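Local atomic coordinates of abhydrolase domain-containing protein (Exiguobacterium antarcticum, PDB entry 5H3H), a protein that hydrolyses esters and probably also makes or breaks peracids, in the pocket of an alpha/beta hydrolase fold. Residues K158-G161 / E162-A166; L173-W176 / F177-S181. All coordinates share one frame; numbering follows the deposited sequence.

Interactions 1 and 2 lie on successive helices, 153-164 and 171-182, between strand 114-120 and strand 211-217 in chain order, where alpha/beta hydrolases commonly insert a cap over the active site. Their centres are 11 Å apart and aromatic rings join them: Phe164 CZ comes to 3.4 Å from Phe177 CZ, and Phe165 CE2 to 3.9 Å from Phe177 CD2. The pocket lies beside this junction. The side chain of Phe164 is about 4 Å from the bound ethaneperoxoic acid and that of Phe177 about 6 Å from it, so interaction 1 supplies a pocket wall and interaction 2 a second-shell ring that packs against Phe164.

Interaction 1 (K158-G161 / E162-A166)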
ATOM      1  N   LYS B 158     -25.430 -17.856  21.881  1.00 21.06           N
ATOM      2  CA  LYS B 158     -26.790 -18.306  21.513  1.00 21.58           C
ATOM      3  C   LYS B 158     -27.657 -17.074  21.126  1.00 22.75           C
ATOM      4  O   LYS B 158     -28.347 -17.062  20.095  1.00 23.55           O
ATOM      5  CB  LYS B 158     -27.402 -19.091  22.663  1.00 22.64           C
ATOM      6  CG  LYS B 158     -28.778 -19.679  22.372  1.00 27.27           C
ATOM      7  CD  LYS B 158     -29.272 -20.378  23.660  1.00 30.91           C
ATOM      8  CE  LYS B 158     -30.790 -20.490  23.733  1.00 31.89           C
ATOM      9  NZ  LYS B 158     -31.271 -21.341  22.627  1.00 35.34           N
ATOM     10  N   GLY B 159     -27.508 -16.014  21.896  1.00 22.37           N
ATOM     11  CA  GLY B 159     -28.173 -14.763  21.614  1.00 24.63           C
ATOM     12  C   GLY B 159     -27.765 -14.156  20.316  1.00 24.31           C
ATOM     13  O   GLY B 159     -28.594 -13.694  19.576  1.00 22.24           O
ATOM     14  N   PHE B 160     -26.471 -14.175  20.015  1.00 24.96           N
ATOM     15  CA  PHE B 160     -25.988 -13.688  18.720  1.00 26.00           C
ATOM     16  C   PHE B 160     -26.465 -14.551  17.504  1.00 26.06           C
ATOM     17  O   PHE B 160     -26.896 -14.029  16.453  1.00 22.59           O
ATOM     18  CB  PHE B 160     -24.449 -13.561  18.844  1.00 27.16           C
ATOM     19  CG  PHE B 160     -23.789 -12.881  17.660  1.00 30.55           C
ATOM     20  CD1 PHE B 160     -24.002 -11.521  17.415  1.00 30.72           C
ATOM     21  CD2 PHE B 160     -22.926 -13.583  16.829  1.00 33.14           C
ATOM     22  CE1 PHE B 160     -23.378 -10.905  16.332  1.00 30.98           C
ATOM     23  CE2 PHE B 160     -22.292 -12.964  15.731  1.00 30.90           C
ATOM     24  CZ  PHE B 160     -22.517 -11.632  15.499  1.00 30.15           C
ATOM     25  N   GLY B 161     -26.450 -15.880  17.667  1.00 26.19           N
ATOM     26  CA  GLY B 161     -27.014 -16.864  16.689  1.00 25.09           C
ATOM     27  C   GLY B 161     -28.474 -16.561  16.304  1.00 25.83           C
ATOM     28  O   GLY B 161     -28.860 -16.698  15.147  1.00 26.58           O
ATOM     29  N   GLU B 162     -29.244 -16.101  17.295  1.00 29.13           N
ATOM     30  CA  GLU B 162     -30.652 -15.737  17.120  1.00 29.55           C
ATOM     31  C   GLU B 162     -30.885 -14.528  16.211  1.00 30.25           C
ATOM     32  O   GLU B 162     -31.917 -14.448  15.536  1.00 31.23           O
ATOM     33  CB  GLU B 162     -31.333 -15.529  18.508  1.00 32.32           C
ATOM     34  CG  GLU B 162     -31.569 -16.874  19.219  1.00 37.78           C
ATOM     35  CD  GLU B 162     -31.983 -16.758  20.676  1.00 45.78           C
ATOM     36  OE1 GLU B 162     -31.531 -15.838  21.386  1.00 52.00           O
ATOM     37  OE2 GLU B 162     -32.764 -17.614  21.121  1.00 50.28           O
ATOM     38  N   ILE B 163     -29.923 -13.604  16.192  1.00 28.41           N
ATOM     39  CA  ILE B 163     -29.980 -12.405  15.351  1.00 32.10           C
ATOM     40  C   ILE B 163     -29.141 -12.570  14.044  1.00 28.80           C
ATOM     41  O   ILE B 163     -29.086 -11.682  13.244  1.00 27.10           O
ATOM     42  CB  ILE B 163     -29.601 -11.175  16.256  1.00 36.26           C
ATOM     43  CG1 ILE B 163     -30.536 -10.025  15.967  1.00 45.76           C
ATOM     44  CG2 ILE B 163     -28.117 -10.796  16.249  1.00 34.62           C
ATOM     45  CD1 ILE B 163     -30.210  -8.682  16.612  1.00 47.85           C
ATOM     46  N   PHE B 164     -28.558 -13.750  13.819  1.00 27.97           N
ATOM     47  CA  PHE B 164     -27.545 -14.018  12.766  1.00 24.39           C
ATOM     48  C   PHE B 164     -28.202 -14.483  11.486  1.00 23.26           C
ATOM     49  O   PHE B 164     -27.710 -14.189  10.405  1.00 19.43           O
ATOM     50  CB  PHE B 164     -26.577 -15.089  13.288  1.00 26.99           C
ATOM     51  CG  PHE B 164     -25.234 -15.125  12.600  1.00 25.46           C
ATOM     52  CD1 PHE B 164     -25.103 -15.685  11.363  1.00 22.11           C
ATOM     53  CD2 PHE B 164     -24.107 -14.609  13.222  1.00 24.61           C
ATOM     54  CE1 PHE B 164     -23.853 -15.707  10.745  1.00 21.32           C
ATOM     55  CE2 PHE B 164     -22.861 -14.661  12.619  1.00 24.03           C
ATOM     56  CZ  PHE B 164     -22.745 -15.207  11.398  1.00 22.72           C
ATOM     57  N   PHE B 165     -29.343 -15.173  11.583  1.00 23.77           N
ATOM     58  CA  PHE B 165     -29.949 -15.846  10.436  1.00 26.61           C
ATOM     59  C   PHE B 165     -31.364 -15.358  10.294  1.00 26.97           C
ATOM     60  O   PHE B 165     -32.029 -15.106  11.278  1.00 24.87           O
ATOM     61  CB  PHE B 165     -29.929 -17.365  10.597  1.00 25.30           C
ATOM     62  CG  PHE B 165     -28.552 -17.957  10.649  1.00 27.25           C
ATOM     63  CD1 PHE B 165     -27.755 -17.970   9.517  1.00 24.87           C
ATOM     64  CD2 PHE B 165     -28.038 -18.469  11.849  1.00 24.95           C
ATOM     65  CE1 PHE B 165     -26.447 -18.504   9.563  1.00 25.36           C
ATOM     66  CE2 PHE B 165     -26.744 -18.993  11.897  1.00 28.01           C
ATOM     67  CZ  PHE B 165     -25.954 -19.009  10.749  1.00 24.01           C
ATOM     68  N   ALA B 166     -31.810 -15.213   9.063  1.00 29.75           N
ATOM     69  CA  ALA B 166     -33.198 -14.802   8.822  1.00 33.74           C
ATOM     70  C   ALA B 166     -34.149 -15.994   8.957  1.00 34.13           C
ATOM     71  O   ALA B 166     -35.312 -15.822   9.300  1.00 33.38           O
ATOM     72  CB  ALA B 166     -33.322 -14.162   7.449  1.00 34.05           C
TER
HETATM   73  O   HOH W   1     -30.588 -12.626  20.938  1.00 34.51           O
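Phe160 and Phe164, one helical turn apart, bring their rings together at the end of helix 153-164. The rings cross obliquely, with planes at 80° and centroids 5.5 Å apart; Phe160 CE2 reaches the edge of the Phe164 ring near its plane, 3.5 Å from Phe164 CD2. Both rings leave the backbone in the same sense, CG anti to the backbone N (chi1 -172° in Phe160 and -159° in Phe164), which carries them along one flank of the helix. Ile163 adds its CG2 methyl on another side, 4.3 Å from Phe160 CD1.

In the alpha/beta hydrolase fold this helix belongs to the excursion between strands 114-120 and 211-217, and Phe164 lines the ethaneperoxoic acid pocket. It also meets His248, the probable catalytic histidine, edge-to-face, while Phe160 packs in the same manner on Trp30 of the pocket. With an alanine in place of Phe160 the ring is gone, which would probably open a gap at the Phe164 edge and leave Trp30 without its edge-to-face partner.

The helix is weakly bonded here. Glu162 N still donates to Lys158 O at 3.1 Å, but Ile163 N bonds to Phe160 O and Phe164 N makes a weak bond to Gly161 O, both i to i+3. Next in the chain, Phe165 is placed so that Phe164 CD1 lies over one face of its ring, toward the rim. On the outer flank the extended Glu162 side chain runs back along the preceding turn, its CG 3.3 Å from Lys158 O. A water donates to Gly159 O at 2.6 Å and weakly to Glu162 OE1, whereas Lys158 NZ stays 4.3 Å from Glu162 OE2, too far for a salt bridge.

Interaction 2 (L173-W176 / F177-S181); sequences LQQW and FHNLS
Four successive i to i+4 hydrogen bonds, from Phe177 N, His178 N, Asn179 N and Leu180 N back to the carbonyls of Leu173, Gln174, Gln175 and Trp176, run through these two turns of alpha-helix, the His178 N to Gln174 O bond being nearly straight. The helix, 171-182, lies between strands 114-120 and 211-217 of the alpha/beta hydrolase fold in chain order, after helix 153-164, and it packs against that helix and against helix 38-46.

Trp176 and Leu180 meet one turn apart on one flank. The Leu180 CD1 methyl sits over one face of the indole in a CH-pi contact, 4.1 Å from the centroid of the six-membered ring and 22° off its normal, while Leu180 CD2 approaches Trp176 NE1 at 3.8 Å. The indole also lies against the start of the next residue, Trp176 CE3 coming to 3.9 Å from Phe177 CB. Phe177 itself is buried and directs its ring away from residues 173-176, toward Phe164 and Phe165. His178 lies on the side facing helix 153-164, where NE2 makes a weak hydrogen bond to Pro154 O; its ND1 is buried and has no partner.

On the exposed flank Gln175 is bent at chi2 (68°), which folds its amide forward to Asn179. The two amide planes stand 70° apart, and the Gln175 side chain donates from NE2 to Asn179 OD1 in a weak bond of 3.2 Å.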
ATOM      1  N   LEU B 173     -27.679 -28.148  12.434  1.00 18.59           N
ATOM      2  CA  LEU B 173     -26.941 -27.111  11.749  1.00 18.88           C
ATOM      3  C   LEU B 173     -26.617 -25.908  12.666  1.00 19.37           C
ATOM      4  O   LEU B 173     -25.509 -25.446  12.679  1.00 15.62           O
ATOM      5  CB  LEU B 173     -27.617 -26.553  10.502  1.00 21.22           C
ATOM      6  CG  LEU B 173     -27.004 -26.502   9.115  1.00 25.79           C
ATOM      7  CD1 LEU B 173     -27.508 -25.363   8.230  1.00 22.62           C
ATOM      8  CD2 LEU B 173     -25.472 -26.643   9.036  1.00 25.48           C
ATOM      9  N   GLN B 174     -27.605 -25.412  13.393  1.00 19.17           N
ATOM     10  CA  GLN B 174     -27.368 -24.345  14.353  1.00 20.06           C
ATOM     11  C   GLN B 174     -26.345 -24.731  15.399  1.00 18.31           C
ATOM     12  O   GLN B 174     -25.534 -23.898  15.755  1.00 17.14           O
ATOM     13  CB  GLN B 174     -28.628 -23.907  15.063  1.00 24.85           C
ATOM     14  CG  GLN B 174     -29.623 -23.137  14.227  1.00 30.85           C
ATOM     15  CD  GLN B 174     -30.861 -22.709  15.038  1.00 32.31           C
ATOM     16  OE1 GLN B 174     -30.754 -22.010  16.063  1.00 37.45           O
ATOM     17  NE2 GLN B 174     -32.040 -23.098  14.569  1.00 34.91           N
ATOM     18  N   GLN B 175     -26.374 -25.979  15.901  1.00 20.66           N
ATOM     19  CA  GLN B 175     -25.432 -26.390  16.923  1.00 21.31           C
ATOM     20  C   GLN B 175     -23.999 -26.431  16.378  1.00 19.15           C
ATOM     21  O   GLN B 175     -23.033 -26.081  17.071  1.00 16.88           O
ATOM     22  CB  GLN B 175     -25.798 -27.738  17.499  1.00 25.17           C
ATOM     23  CG  GLN B 175     -24.996 -28.163  18.739  1.00 26.18           C
ATOM     24  CD  GLN B 175     -25.275 -27.316  20.012  1.00 30.76           C
ATOM     25  OE1 GLN B 175     -26.388 -26.883  20.259  1.00 35.97           O
ATOM     26  NE2 GLN B 175     -24.227 -27.066  20.807  1.00 35.93           N
ATOM     27  N   TRP B 176     -23.867 -26.926  15.166  1.00 17.60           N
ATOM     28  CA  TRP B 176     -22.592 -26.877  14.483  1.00 17.05           C
ATOM     29  C   TRP B 176     -22.019 -25.453  14.487  1.00 17.33           C
ATOM     30  O   TRP B 176     -20.836 -25.252  14.757  1.00 17.55           O
ATOM     31  CB  TRP B 176     -22.713 -27.484  13.058  1.00 17.04           C
ATOM     32  CG  TRP B 176     -21.555 -27.135  12.168  1.00 18.54           C
ATOM     33  CD1 TRP B 176     -20.280 -27.692  12.188  1.00 19.30           C
ATOM     34  CD2 TRP B 176     -21.533 -26.139  11.179  1.00 16.75           C
ATOM     35  NE1 TRP B 176     -19.494 -27.065  11.296  1.00 17.99           N
ATOM     36  CE2 TRP B 176     -20.242 -26.136  10.622  1.00 17.54           C
ATOM     37  CE3 TRP B 176     -22.476 -25.224  10.709  1.00 16.82           C
ATOM     38  CZ2 TRP B 176     -19.857 -25.230   9.602  1.00 18.02           C
ATOM     39  CZ3 TRP B 176     -22.115 -24.350   9.657  1.00 17.78           C
ATOM     40  CH2 TRP B 176     -20.783 -24.351   9.141  1.00 18.31           C
ATOM     41  N   PHE B 177     -22.839 -24.493  14.094  1.00 17.17           N
ATOM     42  CA  PHE B 177     -22.404 -23.128  13.928  1.00 18.81           C
ATOM     43  C   PHE B 177     -22.065 -22.497  15.260  1.00 18.37           C
ATOM     44  O   PHE B 177     -21.028 -21.828  15.396  1.00 15.52           O
ATOM     45  CB  PHE B 177     -23.395 -22.301  13.105  1.00 22.32           C
ATOM     46  CG  PHE B 177     -22.904 -20.927  12.829  1.00 26.21           C
ATOM     47  CD1 PHE B 177     -21.901 -20.725  11.872  1.00 29.04           C
ATOM     48  CD2 PHE B 177     -23.371 -19.852  13.561  1.00 28.25           C
ATOM     49  CE1 PHE B 177     -21.391 -19.452  11.626  1.00 29.44           C
ATOM     50  CE2 PHE B 177     -22.891 -18.566  13.294  1.00 29.46           C
ATOM     51  CZ  PHE B 177     -21.893 -18.371  12.333  1.00 28.83           C
ATOM     52  N   HIS B 178     -22.929 -22.741  16.242  1.00 17.83           N
ATOM     53  CA  HIS B 178     -22.639 -22.373  17.629  1.00 18.47           C
ATOM     54  C   HIS B 178     -21.268 -22.882  18.138  1.00 18.25           C
ATOM     55  O   HIS B 178     -20.440 -22.107  18.652  1.00 17.70           O
ATOM     56  CB  HIS B 178     -23.752 -22.905  18.495  1.00 17.43           C
ATOM     57  CG  HIS B 178     -23.622 -22.519  19.928  1.00 18.29           C
ATOM     58  ND1 HIS B 178     -23.190 -23.385  20.893  1.00 20.43           N
ATOM     59  CD2 HIS B 178     -23.818 -21.338  20.552  1.00 18.01           C
ATOM     60  CE1 HIS B 178     -23.164 -22.774  22.060  1.00 18.24           C
ATOM     61  NE2 HIS B 178     -23.559 -21.536  21.879  1.00 20.97           N
ATOM     62  N   ASN B 179     -21.005 -24.184  17.943  1.00 19.14           N
ATOM     63  CA  ASN B 179     -19.770 -24.776  18.419  1.00 19.67           C
ATOM     64  C   ASN B 179     -18.509 -24.208  17.728  1.00 20.43           C
ATOM     65  O   ASN B 179     -17.456 -24.162  18.388  1.00 20.97           O
ATOM     66  CB  ASN B 179     -19.798 -26.288  18.309  1.00 20.81           C
ATOM     67  CG  ASN B 179     -20.715 -26.945  19.315  1.00 21.40           C
ATOM     68  OD1 ASN B 179     -21.180 -26.343  20.288  1.00 24.51           O
ATOM     69  ND2 ASN B 179     -20.966 -28.198  19.107  1.00 22.82           N
ATOM     70  N   LEU B 180     -18.632 -23.717  16.464  1.00 19.46           N
ATOM     71  CA  LEU B 180     -17.529 -23.027  15.787  1.00 20.22           C
ATOM     72  C   LEU B 180     -17.125 -21.778  16.578  1.00 18.61           C
ATOM     73  O   LEU B 180     -15.958 -21.451  16.659  1.00 18.91           O
ATOM     74  CB  LEU B 180     -17.916 -22.525  14.392  1.00 22.54           C
ATOM     75  CG  LEU B 180     -18.390 -23.479  13.333  1.00 23.40           C
ATOM     76  CD1 LEU B 180     -18.698 -22.642  12.096  1.00 25.26           C
ATOM     77  CD2 LEU B 180     -17.338 -24.550  13.118  1.00 24.42           C
ATOM     78  N   SER B 181     -18.107 -21.089  17.170  1.00 17.13           N
ATOM     79  CA  SER B 181     -17.834 -19.966  17.975  1.00 17.49           C
ATOM     80  C   SER B 181     -17.405 -20.291  19.386  1.00 17.95           C
ATOM     81  O   SER B 181     -16.584 -19.565  19.931  1.00 19.83           O
ATOM     82  CB  SER B 181     -19.015 -18.979  17.982  1.00 20.85           C
ATOM     83  OG  SER B 181     -19.100 -18.280  16.703  1.00 24.54           O
TER